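Local coordinates for protein beta-glucosidase (Chaetomella raphigera, PDB 6JXG) that probably hydrolyses terminal, non-reducing beta-D-glucosyl residues to release beta-D-glucose, as a secreted family 3 glycoside hydrolase of cellulose breakdown, at residues I84-S89 with R327-D332; G95-A100 with A320-V325; T376-M381 with V394-A399; K410-T415 with A423-A428. All coordinates share one frame; numbering follows the deposited sequence.

Contact 1. Residues I84-S89 with R327-D332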
loop_
_atom_site.group_PDB
_atom_site.type_symbol
_atom_site.label_atom_id
_atom_site.label_comp_id
_atom_site.label_asym_id
_atom_site.label_seq_id
_atom_site.Cartn_x
_atom_site.Cartn_y
_atom_site.Cartn_z
ATOM N N ILE A 84 12.126 -4.277 3.658
ATOM C CA ILE A 84 12.014 -2.943 4.237
ATOM C C ILE A 84 12.981 -1.895 3.694
ATOM O O ILE A 84 12.692 -0.708 3.756
ATOM C CB ILE A 84 12.095 -2.951 5.786
ATOM C CG1 ILE A 84 13.411 -3.536 6.272
ATOM C CG2 ILE A 84 10.849 -3.593 6.310
ATOM C CD1 ILE A 84 13.594 -3.643 7.780
ATOM N N SER A 85 14.122 -2.353 3.192
ATOM C CA SER A 85 15.101 -1.486 2.596
ATOM C C SER A 85 14.596 -0.901 1.299
ATOM O O SER A 85 14.746 0.301 1.064
ATOM C CB SER A 85 16.394 -2.202 2.374
ATOM O OG SER A 85 17.360 -1.226 1.960
ATOM N N LEU A 86 13.920 -1.708 0.472
ATOM C CA LEU A 86 13.367 -1.175 -0.770
ATOM C C LEU A 86 12.190 -0.275 -0.467
ATOM O O LEU A 86 11.972 0.701 -1.176
ATOM C CB LEU A 86 12.934 -2.318 -1.695
ATOM C CG LEU A 86 14.099 -3.073 -2.291
ATOM C CD1 LEU A 86 13.566 -4.208 -3.139
ATOM C CD2 LEU A 86 15.034 -2.141 -3.092
ATOM N N ILE A 87 11.375 -0.650 0.562
ATOM C CA ILE A 87 10.222 0.108 0.905
ATOM C C ILE A 87 10.688 1.512 1.330
ATOM O O ILE A 87 10.114 2.531 0.881
ATOM C CB ILE A 87 9.445 -0.549 2.058
ATOM C CG1 ILE A 87 8.955 -1.912 1.606
ATOM C CG2 ILE A 87 8.276 0.366 2.431
ATOM C CD1 ILE A 87 8.254 -2.811 2.620
ATOM N N TYR A 88 11.726 1.551 2.181
ATOM C CA TYR A 88 12.218 2.832 2.656
ATOM C C TYR A 88 12.734 3.638 1.481
ATOM O O TYR A 88 12.366 4.792 1.347
ATOM C CB TYR A 88 13.356 2.636 3.675
ATOM C CG TYR A 88 14.040 3.915 3.969
ATOM C CD1 TYR A 88 13.525 4.791 4.917
ATOM C CD2 TYR A 88 15.214 4.307 3.246
ATOM C CE1 TYR A 88 14.153 6.024 5.207
ATOM C CE2 TYR A 88 15.827 5.537 3.546
ATOM C CZ TYR A 88 15.270 6.379 4.510
ATOM O OH TYR A 88 15.840 7.615 4.780
ATOM N N SER A 89 13.539 3.024 0.601
ATOM C CA SER A 89 14.085 3.736 -0.534
ATOM C C SER A 89 13.042 4.320 -1.527
ATOM O O SER A 89 13.200 5.412 -2.041
ATOM C CB SER A 89 15.099 2.879 -1.321
ATOM O OG SER A 89 16.255 2.684 -0.502
ATOM N N ARG A 327 13.021 -0.120 -10.573
ATOM C CA ARG A 327 13.359 -1.406 -11.145
ATOM C C ARG A 327 13.524 -2.487 -10.093
ATOM O O ARG A 327 13.077 -3.622 -10.276
ATOM C CB ARG A 327 14.624 -1.310 -11.993
ATOM C CG ARG A 327 14.850 -2.599 -12.809
ATOM C CD ARG A 327 16.061 -2.411 -13.656
ATOM N NE ARG A 327 16.376 -3.648 -14.374
ATOM C CZ ARG A 327 17.087 -3.673 -15.491
ATOM N NH1 ARG A 327 17.519 -2.544 -16.040
ATOM N NH2 ARG A 327 17.368 -4.829 -16.076
ATOM N N ALA A 328 14.179 -2.184 -8.969
ATOM C CA ALA A 328 14.427 -3.192 -7.975
ATOM C C ALA A 328 13.110 -3.732 -7.371
ATOM O O ALA A 328 12.981 -4.938 -7.160
ATOM C CB ALA A 328 15.366 -2.676 -6.892
ATOM N N ILE A 329 12.127 -2.860 -7.163
ATOM C CA ILE A 329 10.801 -3.310 -6.697
ATOM C C ILE A 329 9.980 -4.012 -7.767
ATOM O O ILE A 329 9.299 -4.996 -7.454
ATOM C CB ILE A 329 10.052 -2.109 -6.071
ATOM C CG1 ILE A 329 10.797 -1.665 -4.797
ATOM C CG2 ILE A 329 8.582 -2.440 -5.825
ATOM C CD1 ILE A 329 10.385 -0.372 -4.220
ATOM N N ALA A 330 10.035 -3.555 -9.021
ATOM C CA ALA A 330 9.381 -4.244 -10.131
ATOM C C ALA A 330 9.926 -5.650 -10.239
ATOM O O ALA A 330 9.190 -6.583 -10.529
ATOM C CB ALA A 330 9.609 -3.535 -11.441
ATOM N N ARG A 331 11.211 -5.810 -9.956
ATOM C CA ARG A 331 11.823 -7.137 -9.995
ATOM C C ARG A 331 11.534 -7.977 -8.752
ATOM O O ARG A 331 11.112 -9.131 -8.809
ATOM C CB ARG A 331 13.358 -6.930 -10.175
ATOM C CG ARG A 331 14.276 -8.140 -10.120
ATOM C CD ARG A 331 15.739 -7.648 -10.116
ATOM N NE ARG A 331 16.003 -7.199 -8.771
ATOM C CZ ARG A 331 16.807 -6.201 -8.342
ATOM N NH1 ARG A 331 17.459 -5.463 -9.163
ATOM N NH2 ARG A 331 16.976 -5.984 -7.011
ATOM N N ASP A 332 11.870 -7.431 -7.589
ATOM C CA ASP A 332 11.891 -8.207 -6.376
ATOM C C ASP A 332 10.509 -8.405 -5.743
ATOM O O ASP A 332 10.384 -9.145 -4.794
ATOM C CB ASP A 332 12.840 -7.612 -5.335
ATOM C CG ASP A 332 14.298 -7.656 -5.708
ATOM O OD1 ASP A 332 14.687 -8.291 -6.717
ATOM O OD2 ASP A 332 15.081 -7.105 -4.886
#

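Contact 2. Residues G95-A100 with A320-V325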
loop_
_atom_site.group_PDB
_atom_site.type_symbol
_atom_site.label_atom_id
_atom_site.label_comp_id
_atom_site.label_asym_id
_atom_site.label_seq_id
_atom_site.Cartn_x
_atom_site.Cartn_y
_atom_site.Cartn_z
ATOM N N GLY A 95 9.646 11.206 -1.876
ATOM C CA GLY A 95 9.752 12.456 -1.139
ATOM C C GLY A 95 10.783 13.418 -1.710
ATOM O O GLY A 95 10.555 14.662 -1.691
ATOM N N GLN A 96 11.897 12.888 -2.194
ATOM C CA GLN A 96 12.852 13.739 -2.963
ATOM C C GLN A 96 12.253 14.481 -4.138
ATOM O O GLN A 96 12.462 15.739 -4.319
ATOM C CB GLN A 96 14.071 12.937 -3.403
ATOM C CG GLN A 96 14.963 12.612 -2.215
ATOM C CD GLN A 96 16.035 11.650 -2.553
ATOM O OE1 GLN A 96 15.972 10.924 -3.567
ATOM N NE2 GLN A 96 17.050 11.612 -1.689
ATOM N N GLU A 97 11.452 13.759 -4.921
ATOM C CA GLU A 97 10.769 14.395 -6.030
ATOM C C GLU A 97 9.740 15.482 -5.560
ATOM O O GLU A 97 9.619 16.558 -6.179
ATOM C CB GLU A 97 10.113 13.371 -6.973
ATOM C CG GLU A 97 11.131 12.447 -7.599
ATOM C CD GLU A 97 10.686 11.603 -8.794
ATOM O OE1 GLU A 97 9.542 11.706 -9.320
ATOM O OE2 GLU A 97 11.561 10.750 -9.186
ATOM N N ALA A 98 8.927 15.133 -4.556
ATOM C CA ALA A 98 7.892 16.006 -4.033
ATOM C C ALA A 98 8.578 17.343 -3.564
ATOM O O ALA A 98 8.164 18.466 -3.960
ATOM C CB ALA A 98 7.173 15.315 -2.890
ATOM N N LYS A 99 9.613 17.235 -2.720
ATOM C CA LYS A 99 10.300 18.420 -2.222
ATOM C C LYS A 99 10.842 19.285 -3.361
ATOM O O LYS A 99 10.724 20.532 -3.339
ATOM C CB LYS A 99 11.453 18.034 -1.268
ATOM C CG LYS A 99 12.357 19.239 -0.951
ATOM C CD LYS A 99 13.089 19.126 0.394
ATOM C CE LYS A 99 14.008 20.368 0.605
ATOM N NZ LYS A 99 15.307 20.034 1.331
ATOM N N ALA A 100 11.476 18.623 -4.325
ATOM C CA ALA A 100 12.140 19.336 -5.410
ATOM C C ALA A 100 11.111 20.150 -6.245
ATOM O O ALA A 100 11.455 21.170 -6.826
ATOM C CB ALA A 100 12.940 18.361 -6.258
ATOM N N ALA A 320 15.932 12.197 -11.312
ATOM C CA ALA A 320 17.185 11.835 -10.705
ATOM C C ALA A 320 17.510 10.356 -11.084
ATOM O O ALA A 320 17.331 9.991 -12.243
ATOM C CB ALA A 320 17.122 12.100 -9.200
ATOM N N ASP A 321 17.988 9.548 -10.136
ATOM C CA ASP A 321 18.343 8.152 -10.355
ATOM C C ASP A 321 17.242 7.234 -9.794
ATOM O O ASP A 321 17.483 6.065 -9.465
ATOM C CB ASP A 321 19.714 7.843 -9.679
ATOM C CG ASP A 321 19.712 8.119 -8.200
ATOM O OD1 ASP A 321 20.610 7.607 -7.537
ATOM O OD2 ASP A 321 18.826 8.792 -7.665
ATOM N N HIS A 322 16.020 7.769 -9.686
ATOM C CA HIS A 322 14.938 7.013 -9.000
ATOM C C HIS A 322 14.425 5.818 -9.748
ATOM O O HIS A 322 13.695 5.000 -9.175
ATOM C CB HIS A 322 13.791 7.970 -8.655
ATOM C CG HIS A 322 14.210 9.082 -7.747
ATOM N ND1 HIS A 322 13.684 10.365 -7.842
ATOM C CD2 HIS A 322 15.147 9.130 -6.766
ATOM C CE1 HIS A 322 14.244 11.127 -6.924
ATOM N NE2 HIS A 322 15.142 10.413 -6.273
ATOM N N LYS A 323 14.803 5.668 -11.027
ATOM C CA LYS A 323 14.417 4.456 -11.733
ATOM C C LYS A 323 15.060 3.220 -11.129
ATOM O O LYS A 323 14.644 2.085 -11.390
ATOM C CB LYS A 323 14.716 4.558 -13.234
ATOM C CG LYS A 323 16.173 4.447 -13.599
ATOM C CD LYS A 323 16.352 4.526 -15.100
ATOM C CE LYS A 323 17.793 4.121 -15.347
ATOM N NZ LYS A 323 18.150 4.073 -16.761
ATOM N N GLN A 324 16.097 3.409 -10.339
ATOM C CA GLN A 324 16.878 2.227 -9.833
ATOM C C GLN A 324 16.018 1.470 -8.816
ATOM O O GLN A 324 15.754 0.235 -8.923
ATOM C CB GLN A 324 18.242 2.740 -9.287
ATOM C CG GLN A 324 18.948 3.382 -10.511
ATOM C CD GLN A 324 20.350 3.928 -10.268
ATOM O OE1 GLN A 324 20.893 3.839 -9.183
ATOM N NE2 GLN A 324 20.946 4.462 -11.341
ATOM N N VAL A 325 15.492 2.221 -7.858
ATOM C CA VAL A 325 14.600 1.583 -6.872
ATOM C C VAL A 325 13.306 1.154 -7.541
ATOM O O VAL A 325 12.785 0.134 -7.182
ATOM C CB VAL A 325 14.346 2.472 -5.622
ATOM C CG1 VAL A 325 13.496 3.671 -5.946
ATOM C CG2 VAL A 325 13.657 1.632 -4.546
#

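Contact 3. Residues T376-M381 with V394-A399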
loop_
_atom_site.group_PDB
_atom_site.type_symbol
_atom_site.label_atom_id
_atom_site.label_comp_id
_atom_site.label_asym_id
_atom_site.label_seq_id
_atom_site.Cartn_x
_atom_site.Cartn_y
_atom_site.Cartn_z
ATOM N N THR A 376 -5.573 -1.343 -21.208
ATOM C CA THR A 376 -5.237 -1.481 -22.625
ATOM C C THR A 376 -3.732 -1.455 -22.708
ATOM O O THR A 376 -3.072 -0.594 -22.101
ATOM C CB THR A 376 -5.825 -0.321 -23.441
ATOM O OG1 THR A 376 -7.234 -0.381 -23.306
ATOM C CG2 THR A 376 -5.506 -0.492 -24.917
ATOM N N GLY A 377 -3.152 -2.372 -23.457
ATOM C CA GLY A 377 -1.739 -2.587 -23.365
ATOM C C GLY A 377 -1.223 -2.982 -21.957
ATOM O O GLY A 377 -1.993 -3.364 -21.083
ATOM N N HIS A 378 0.100 -2.911 -21.795
ATOM C CA HIS A 378 0.777 -3.268 -20.570
ATOM C C HIS A 378 0.256 -2.541 -19.362
ATOM O O HIS A 378 0.139 -1.339 -19.377
ATOM C CB HIS A 378 2.251 -3.064 -20.681
ATOM C CG HIS A 378 2.976 -3.717 -19.567
ATOM N ND1 HIS A 378 2.746 -5.029 -19.214
ATOM C CD2 HIS A 378 3.864 -3.228 -18.673
ATOM C CE1 HIS A 378 3.506 -5.325 -18.169
ATOM N NE2 HIS A 378 4.175 -4.248 -17.817
ATOM N N LEU A 379 -0.115 -3.308 -18.342
ATOM C CA LEU A 379 -0.716 -2.767 -17.170
ATOM C C LEU A 379 0.352 -2.574 -16.073
ATOM O O LEU A 379 0.936 -3.587 -15.628
ATOM C CB LEU A 379 -1.823 -3.691 -16.639
ATOM C CG LEU A 379 -2.477 -3.245 -15.339
ATOM C CD1 LEU A 379 -3.315 -1.990 -15.584
ATOM C CD2 LEU A 379 -3.381 -4.286 -14.777
ATOM N N ALA A 380 0.517 -1.327 -15.598
ATOM C CA ALA A 380 1.576 -1.049 -14.625
ATOM C C ALA A 380 1.162 -0.192 -13.467
ATOM O O ALA A 380 1.957 0.094 -12.556
ATOM C CB ALA A 380 2.793 -0.480 -15.324
ATOM N N MET A 381 -0.140 0.079 -13.421
ATOM C CA MET A 381 -0.748 0.986 -12.447
ATOM C C MET A 381 -2.292 0.724 -12.575
ATOM O O MET A 381 -2.785 0.607 -13.722
ATOM C CB MET A 381 -0.422 2.385 -12.990
ATOM C CG MET A 381 -0.670 3.427 -12.049
ATOM S SD MET A 381 -0.091 4.961 -12.475
ATOM C CE MET A 381 1.657 4.738 -12.742
ATOM N N VAL A 394 8.575 0.551 -19.710
ATOM C CA VAL A 394 9.195 -0.631 -20.312
ATOM C C VAL A 394 8.173 -1.819 -20.327
ATOM O O VAL A 394 7.866 -2.396 -19.294
ATOM C CB VAL A 394 10.474 -1.067 -19.594
ATOM C CG1 VAL A 394 11.084 -2.253 -20.347
ATOM C CG2 VAL A 394 11.460 0.062 -19.469
ATOM N N ALA A 395 7.612 -2.106 -21.494
ATOM C CA ALA A 395 6.723 -3.241 -21.620
ATOM C C ALA A 395 7.498 -4.552 -21.680
ATOM O O ALA A 395 8.651 -4.560 -22.039
ATOM C CB ALA A 395 5.864 -3.104 -22.851
ATOM N N PRO A 396 6.840 -5.675 -21.376
ATOM C CA PRO A 396 7.596 -6.952 -21.433
ATOM C C PRO A 396 8.353 -7.164 -22.760
ATOM O O PRO A 396 9.515 -7.544 -22.771
ATOM C CB PRO A 396 6.499 -7.992 -21.282
ATOM C CG PRO A 396 5.516 -7.340 -20.364
ATOM C CD PRO A 396 5.494 -5.860 -20.841
ATOM N N LEU A 397 7.677 -6.934 -23.889
ATOM C CA LEU A 397 8.332 -7.154 -25.186
ATOM C C LEU A 397 9.528 -6.212 -25.442
ATOM O O LEU A 397 10.532 -6.606 -26.093
ATOM C CB LEU A 397 7.282 -7.088 -26.324
ATOM C CG LEU A 397 7.856 -7.360 -27.717
ATOM C CD1 LEU A 397 8.356 -8.813 -27.735
ATOM C CD2 LEU A 397 6.831 -7.092 -28.783
ATOM N N ASP A 398 9.462 -4.978 -24.910
ATOM C CA ASP A 398 10.588 -4.020 -24.970
ATOM C C ASP A 398 11.810 -4.645 -24.377
ATOM O O ASP A 398 12.911 -4.521 -24.886
ATOM C CB ASP A 398 10.243 -2.701 -24.203
ATOM C CG ASP A 398 9.074 -1.930 -24.814
ATOM O OD1 ASP A 398 8.655 -2.267 -25.972
ATOM O OD2 ASP A 398 8.572 -0.975 -24.139
ATOM N N ALA A 399 11.672 -5.259 -23.195
ATOM C CA ALA A 399 12.804 -5.876 -22.501
ATOM C C ALA A 399 13.196 -7.236 -23.096
ATOM O O ALA A 399 14.348 -7.580 -23.131
ATOM C CB ALA A 399 12.497 -6.067 -21.039
#

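Contact 4. Residues K410-T415 with A423-A428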
loop_
_atom_site.group_PDB
_atom_site.type_symbol
_atom_site.label_atom_id
_atom_site.label_comp_id
_atom_site.label_asym_id
_atom_site.label_seq_id
_atom_site.Cartn_x
_atom_site.Cartn_y
_atom_site.Cartn_z
ATOM N N LYS A 410 13.990 -16.872 -32.086
ATOM C CA LYS A 410 13.078 -16.267 -32.997
ATOM C C LYS A 410 11.817 -15.890 -32.210
ATOM O O LYS A 410 11.350 -16.689 -31.381
ATOM C CB LYS A 410 12.753 -17.300 -34.077
ATOM C CG LYS A 410 12.096 -16.754 -35.331
ATOM C CD LYS A 410 10.596 -17.020 -35.324
ATOM C CE LYS A 410 9.884 -16.339 -36.479
ATOM N NZ LYS A 410 10.172 -14.871 -36.564
ATOM N N LEU A 411 11.242 -14.720 -32.484
ATOM C CA LEU A 411 10.006 -14.303 -31.824
ATOM C C LEU A 411 8.804 -14.314 -32.736
ATOM O O LEU A 411 8.851 -13.776 -33.814
ATOM C CB LEU A 411 10.177 -12.919 -31.209
ATOM C CG LEU A 411 11.311 -12.725 -30.202
ATOM C CD1 LEU A 411 11.502 -11.248 -29.969
ATOM C CD2 LEU A 411 11.044 -13.412 -28.885
ATOM N N VAL A 412 7.742 -14.964 -32.280
ATOM C CA VAL A 412 6.477 -14.999 -32.916
ATOM C C VAL A 412 5.437 -14.166 -32.128
ATOM O O VAL A 412 4.961 -14.542 -31.002
ATOM C CB VAL A 412 5.977 -16.460 -33.025
ATOM C CG1 VAL A 412 4.684 -16.495 -33.853
ATOM C CG2 VAL A 412 7.038 -17.348 -33.644
ATOM N N LEU A 413 5.047 -13.039 -32.728
ATOM C CA LEU A 413 4.272 -12.032 -32.023
ATOM C C LEU A 413 2.790 -12.167 -32.265
ATOM O O LEU A 413 2.315 -12.249 -33.418
ATOM C CB LEU A 413 4.771 -10.651 -32.411
ATOM C CG LEU A 413 6.259 -10.361 -32.198
ATOM C CD1 LEU A 413 6.586 -8.933 -32.570
ATOM C CD2 LEU A 413 6.628 -10.648 -30.747
ATOM N N SER A 414 2.041 -12.246 -31.178
ATOM C CA SER A 414 0.616 -12.061 -31.222
ATOM C C SER A 414 0.114 -11.128 -30.062
ATOM O O SER A 414 -0.529 -11.562 -29.137
ATOM C CB SER A 414 -0.106 -13.394 -31.171
ATOM O OG SER A 414 -1.437 -13.184 -31.449
ATOM N N THR A 415 0.370 -9.835 -30.210
ATOM C CA THR A 415 0.196 -8.848 -29.122
ATOM C C THR A 415 -1.177 -8.196 -29.042
ATOM O O THR A 415 -1.313 -7.038 -28.697
ATOM C CB THR A 415 1.309 -7.824 -29.259
ATOM O OG1 THR A 415 1.268 -7.267 -30.555
ATOM C CG2 THR A 415 2.626 -8.478 -29.127
ATOM N N ALA A 423 -3.552 -18.928 -30.570
ATOM C CA ALA A 423 -3.294 -20.380 -30.806
ATOM C C ALA A 423 -2.387 -20.536 -32.008
ATOM O O ALA A 423 -1.473 -21.399 -32.056
ATOM C CB ALA A 423 -4.600 -21.133 -31.004
ATOM N N SER A 424 -2.592 -19.638 -32.964
ATOM C CA SER A 424 -1.796 -19.645 -34.139
ATOM C C SER A 424 -0.345 -19.375 -33.828
ATOM O O SER A 424 0.543 -20.122 -34.276
ATOM C CB SER A 424 -2.327 -18.649 -35.172
ATOM O OG SER A 424 -1.526 -18.771 -36.310
ATOM N N ALA A 425 -0.050 -18.325 -33.048
ATOM C CA ALA A 425 1.340 -18.053 -32.729
ATOM C C ALA A 425 1.941 -19.107 -31.824
ATOM O O ALA A 425 3.124 -19.372 -31.960
ATOM C CB ALA A 425 1.470 -16.667 -32.047
ATOM N N ALA A 426 1.154 -19.658 -30.880
ATOM C CA ALA A 426 1.661 -20.697 -29.933
ATOM C C ALA A 426 2.208 -21.962 -30.703
ATOM O O ALA A 426 3.240 -22.556 -30.370
ATOM C CB ALA A 426 0.539 -21.089 -29.010
ATOM N N ALA A 427 1.532 -22.296 -31.791
ATOM C CA ALA A 427 1.838 -23.517 -32.561
ATOM C C ALA A 427 3.125 -23.337 -33.300
ATOM O O ALA A 427 3.790 -24.314 -33.651
ATOM C CB ALA A 427 0.720 -23.785 -33.507
ATOM N N ALA A 428 3.542 -22.080 -33.476
ATOM C CA ALA A 428 4.665 -21.820 -34.311
ATOM C C ALA A 428 5.911 -21.602 -33.510
ATOM O O ALA A 428 6.898 -21.227 -34.094
ATOM C CB ALA A 428 4.389 -20.625 -35.260
#

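Contact 1. Residues I84-S89 with R327-D332
A328, I329 and D332 line one side of helix 323-332 and together receive a single leucine, L86, from the first turn of helix 84-100. The short helical pieces run roughly antiparallel, at 142°, with their axes 10.4 Å apart. A328 comes first: its methyl CB meets the L86 CD2 branch at 3.9 Å, and so small a side chain suits a place where a leucine tip arrives from the other helix. One residue on, I329 and L86 slide past each other in opposite directions. I329 CG1 lies 3.8 Å from L86 CB, while I329 CD1 reaches on to L86 O at 3.6 Å; its other flank packs on helix 75-79. R331 folds back so that its guanidinium lies over A328 CA, and there it grips D332 side-on, NE to OD1 at 2.7 Å and NH2 to OD2 at 3.1 Å, both oxygens met from above the carboxylate plane. D332 then crosses L86 at about a right angle, its OD2 standing 3.7 Å from L86 CD1. A leucine in place of D332 would probably cost the R331 guanidinium these two bonds and leave it less firmly oriented. The chemistry is thus mixed: the helices meet mainly through apolar carbons, and R331 probably offsets the charge of D332 within the same helix, easing the placing of a carboxylate oxygen beside a leucine methyl.

Contact 2. Residues G95-A100 with A320-V325
H322 reaches across to helix 84-100, where Q96 and E97 each take one nitrogen of its imidazole. H322 CB is 3.6 Å from E97 OE2, and H322 CG, set beside the backbone N (chi1 -60°), carries the ring toward the helix, 3.4 Å from that oxygen. At ND1 the ring makes its shortest contact, donating to E97 OE2 at 2.5 Å with an N-H...O angle of 157°; the carboxylate oxygen lies near the ring plane and uses its anti lone pair. H322 CE1 rests 3.4 Å from E97 CG, the methylene just before the carboxylate, and H322 CD2 is 3.8 Å from Q96 OE1. NE2 donates to Q96 OE1 at 2.9 Å, bent to 146° and tilted from the ring plane, though it arrives in the carbonyl plane of the amide. A320 CB lies over one ring face, toward the rim. Histidine suits the place because its two nitrogens diverge toward two acceptors; with both donating, a protonated ring is likely. T70 OG1 is also hydrogen-bonded to E97 OE2. The three residues join the C-terminal half of helix 84-100, in the family 3 N-terminal domain, to the approach to helix 323-332, which runs on toward strand 335-339.

Contact 3. Residues T376-M381 with V394-A399
P396 presents the CD edge of its ring to the imidazole of H378 in a CH-pi contact at the N-terminus of helix 396-406, within the alpha/beta C-terminal domain of family 3. CD stands 3.4 Å from the ring centroid and only 13° off the normal, so the methylene sits over the middle of the face; P396 CG lies 3.6 Å from H378 CE1. The imidazole gets there because CG of H378 lies trans to the backbone nitrogen (chi1 -167°), which carries the ring out toward the helix start, while H378 CB rests 4.2 Å from A395 CB. Both ring nitrogens are engaged as well: ND1 hydrogen-bonds to D358 O and NE2 to S511 OG, so the ring's rotation is fixed and its flat face is held against the proline. Replacing H378 by an alanine would probably open a gap over the P396 ring and leave D358 O and S511 OG without this partner. Proline fits its own place because the first turn of a helix needs no backbone N-H there, and F435 and L515 also pack against its ring. A395, just before it, is the N-cap residue. Its side chain offers no cap of its own, but its backbone N is taken by the helix: A395 N donates to D398 OD2 at 3.0 Å, meeting that oxygen from 54° above the carboxylate plane.

Contact 4. Residues K410-T415 with A423-A428
V412, in edge strand 410-414, faces A425 of helix 419-427 with their CA atoms 6.0 Å apart, a close approach for a helix laid on a sheet. The strand is extended, so alternate residues turn to opposite faces: V412 and S414 point to this helix, whereas L411 and L413 pack on helix 396-406. Chain order makes the unit the opening half of a beta-alpha-beta crossover, in which helix 419-427 carries the chain from this strand over to 431-438, past 351-355. The methyl of A425 sits between the two strand side chains. It meets V412 CG1 at 3.7 Å on one flank and S414 CB, also at 3.7 Å, on the other. CG1 is put there by its position trans to the backbone nitrogen (chi1 -174°), and the remaining branch, CG2, turns to A428 O at 3.9 Å. A428 CB lies farther off, 4.4 Å from V412 CG1, at the more open end. Alanine suits the helix because its methyl alone already touches both V412 and S414, and branched valine suits the strand by filling both directions at once. Across this interface, attachment is therefore mainly apolar and depends on the fit of small groups, while the strand's backbone bonds go to A350, L352 and I354 next door.

In the fold
The four contacts fall into two pairs. Contacts 1 and 2 join the same two helices, 84-100 and 323-332, with centres about 13 Å apart, and S89 CB meets V325 CG2 at 3.7 Å where they adjoin. Contacts 3 and 4 lie in the C-terminal domain, centres about 18 Å apart, and touch where L397 CD1 meets L413 CD2 at 3.9 Å. Contact 1 comes within about 7 Å of contact 3 by nearest atoms. In family 3 enzymes the active site generally lies between the N-terminal barrel-type domain and the C-terminal domain. An N-acetylglucosamine about 11 Å from the side chain of E97 and a mannose about 11 Å from the side chain of V412 are attached glycans, not substrates.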